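PDB 1T3B: Thiol:disulfide interchange protein DsbC from Haemophilus influenzae, which probably transfers its disulfide bond to periplasmic proteins and isomerises wrongly paired disulfides, working as a homodimer of thioredoxin-family subunits. Local coordinates for residues V90-D95 with I116-L121. Sequence-based numbering, arbitrary orientation.
Sequences VTVFMD and ITVRYL
Leu121, Val90 and Thr91 bury the most surface where strands 88-94 and 116-122 pair in parallel, the central strands of the thioredoxin-fold sheet; the intervening chain, which carries the redox-active Cys98-Cys101 disulfide, is largely helical, making a beta-alpha-beta crossover. Leucine's branched, flexible side chain lets Leu121 touch two residues of the other strand: CB lies over one face of the Phe93 ring, toward the rim, in a CH-pi contact, while CD1 reaches Phe93 CZ (3.6 Å) and Thr91 CG2 (3.4 Å). Beta-branched Thr91 suits a strand and serves two neighbours: chi1 of -54° sets OG1 beside the backbone N and turns CG2 anti to that nitrogen, against Leu121. NH2 and NE of Arg119 grip OG1 side-on, nearly in the guanidinium plane, at 3.1 Å for NH2 to OG1; NH2 also hydrogen-bonds to its stronger partner, Asn72 OD1. On the other face, compact, apolar Val90 suits a buried strand position, CG2 meeting Ile116 CG2 (3.9 Å), and both side chains rest on Leu206 of helix 199-208. Backbone hydrogen bonds join the strands, among them Val92 N to Arg119 O (2.8 Å). Near the redox site, flexible, polarisable Met94 forms a Met-aromatic contact, its SD 4.1 Å from the centroid of the Tyr120 ring and 16° off the ring normal.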
loop_
_atom_site.group_PDB
_atom_site.type_symbol
_atom_site.label_atom_id
_atom_site.label_comp_id
_atom_site.label_asym_id
_atom_site.label_seq_id
_atom_site.Cartn_x
_atom_site.Cartn_y
_atom_site.Cartn_z
ATOM N N VAL A 90 16.597 25.118 2.987
ATOM C CA VAL A 90 15.838 24.219 2.130
ATOM C C VAL A 90 16.638 23.587 0.992
ATOM O O VAL A 90 17.457 24.244 0.366
ATOM C CB VAL A 90 14.627 24.953 1.544
ATOM C CG1 VAL A 90 13.877 25.644 2.663
ATOM C CG2 VAL A 90 15.077 25.964 0.490
ATOM N N THR A 91 16.393 22.302 0.744
ATOM C CA THR A 91 17.048 21.562 -0.331
ATOM C C THR A 91 16.108 21.526 -1.537
ATOM O O THR A 91 14.957 21.116 -1.427
ATOM C CB THR A 91 17.356 20.129 0.075
ATOM O OG1 THR A 91 18.116 20.122 1.286
ATOM C CG2 THR A 91 18.166 19.452 -1.009
ATOM N N VAL A 92 16.617 21.936 -2.692
ATOM C CA VAL A 92 15.827 22.003 -3.913
ATOM C C VAL A 92 16.297 21.013 -4.954
ATOM O O VAL A 92 17.496 20.920 -5.209
ATOM C CB VAL A 92 15.931 23.408 -4.521
ATOM C CG1 VAL A 92 15.205 23.487 -5.831
ATOM C CG2 VAL A 92 15.408 24.411 -3.554
ATOM N N PHE A 93 15.365 20.263 -5.542
ATOM C CA PHE A 93 15.721 19.326 -6.604
ATOM C C PHE A 93 15.564 20.124 -7.877
ATOM O O PHE A 93 14.503 20.650 -8.182
ATOM C CB PHE A 93 14.823 18.097 -6.603
ATOM C CG PHE A 93 15.141 17.124 -5.506
ATOM C CD1 PHE A 93 14.629 17.304 -4.227
ATOM C CD2 PHE A 93 15.978 16.040 -5.744
ATOM C CE1 PHE A 93 14.949 16.413 -3.201
ATOM C CE2 PHE A 93 16.302 15.152 -4.731
ATOM C CZ PHE A 93 15.787 15.338 -3.457
ATOM N N MET A 94 16.638 20.220 -8.632
ATOM C CA MET A 94 16.602 21.057 -9.798
ATOM C C MET A 94 17.107 20.408 -11.072
ATOM O O MET A 94 17.846 19.431 -11.031
ATOM C CB MET A 94 17.395 22.310 -9.445
ATOM C CG MET A 94 17.660 23.242 -10.563
ATOM S SD MET A 94 19.396 23.681 -10.505
ATOM C CE MET A 94 20.106 22.334 -11.374
ATOM N N ASP A 95 16.671 20.949 -12.205
ATOM C CA ASP A 95 17.072 20.461 -13.517
ATOM C C ASP A 95 17.554 21.683 -14.294
ATOM O O ASP A 95 17.009 22.770 -14.145
ATOM C CB ASP A 95 15.889 19.802 -14.226
ATOM C CG ASP A 95 16.306 19.047 -15.471
ATOM O OD1 ASP A 95 16.977 19.659 -16.335
ATOM O OD2 ASP A 95 15.964 17.848 -15.585
ATOM N N ILE A 116 17.213 32.396 3.800
ATOM C CA ILE A 116 17.014 31.020 3.356
ATOM C C ILE A 116 18.193 30.515 2.535
ATOM O O ILE A 116 18.493 31.040 1.475
ATOM C CB ILE A 116 15.729 30.873 2.501
ATOM C CG1 ILE A 116 14.530 31.483 3.228
ATOM C CG2 ILE A 116 15.452 29.400 2.230
ATOM C CD1 ILE A 116 13.217 31.343 2.486
ATOM N N THR A 117 18.853 29.490 3.050
ATOM C CA THR A 117 19.990 28.861 2.392
ATOM C C THR A 117 19.481 27.839 1.379
ATOM O O THR A 117 18.817 26.869 1.757
ATOM C CB THR A 117 20.865 28.117 3.413
ATOM O OG1 THR A 117 21.635 29.063 4.159
ATOM C CG2 THR A 117 21.784 27.132 2.722
ATOM N N VAL A 118 19.795 28.040 0.102
ATOM C CA VAL A 118 19.348 27.116 -0.933
ATOM C C VAL A 118 20.415 26.059 -1.217
ATOM O O VAL A 118 21.555 26.380 -1.502
ATOM C CB VAL A 118 18.997 27.876 -2.229
ATOM C CG1 VAL A 118 18.534 26.906 -3.294
ATOM C CG2 VAL A 118 17.908 28.899 -1.948
ATOM N N ARG A 119 20.037 24.789 -1.126
ATOM C CA ARG A 119 20.965 23.688 -1.361
ATOM C C ARG A 119 20.450 22.822 -2.506
ATOM O O ARG A 119 19.397 22.209 -2.395
ATOM C CB ARG A 119 21.100 22.846 -0.091
ATOM C CG ARG A 119 21.057 23.663 1.195
ATOM C CD ARG A 119 21.514 22.855 2.402
ATOM N NE ARG A 119 20.774 21.607 2.528
ATOM C CZ ARG A 119 20.949 20.722 3.502
ATOM N NH1 ARG A 119 21.849 20.943 4.451
ATOM N NH2 ARG A 119 20.220 19.615 3.525
ATOM N N TYR A 120 21.189 22.766 -3.605
ATOM C CA TYR A 120 20.750 21.992 -4.750
ATOM C C TYR A 120 21.211 20.553 -4.819
ATOM O O TYR A 120 22.362 20.222 -4.543
ATOM C CB TYR A 120 21.169 22.642 -6.074
ATOM C CG TYR A 120 20.571 23.987 -6.396
ATOM C CD1 TYR A 120 19.195 24.167 -6.539
ATOM C CD2 TYR A 120 21.396 25.080 -6.602
ATOM C CE1 TYR A 120 18.666 25.415 -6.884
ATOM C CE2 TYR A 120 20.877 26.316 -6.943
ATOM C CZ TYR A 120 19.526 26.479 -7.080
ATOM O OH TYR A 120 19.070 27.730 -7.397
ATOM N N LEU A 121 20.268 19.720 -5.234
ATOM C CA LEU A 121 20.455 18.306 -5.467
ATOM C C LEU A 121 20.032 18.225 -6.924
ATOM O O LEU A 121 19.251 19.048 -7.385
ATOM C CB LEU A 121 19.511 17.487 -4.595
ATOM C CG LEU A 121 20.023 17.254 -3.183
ATOM C CD1 LEU A 121 19.016 16.511 -2.373
ATOM C CD2 LEU A 121 21.305 16.458 -3.266
#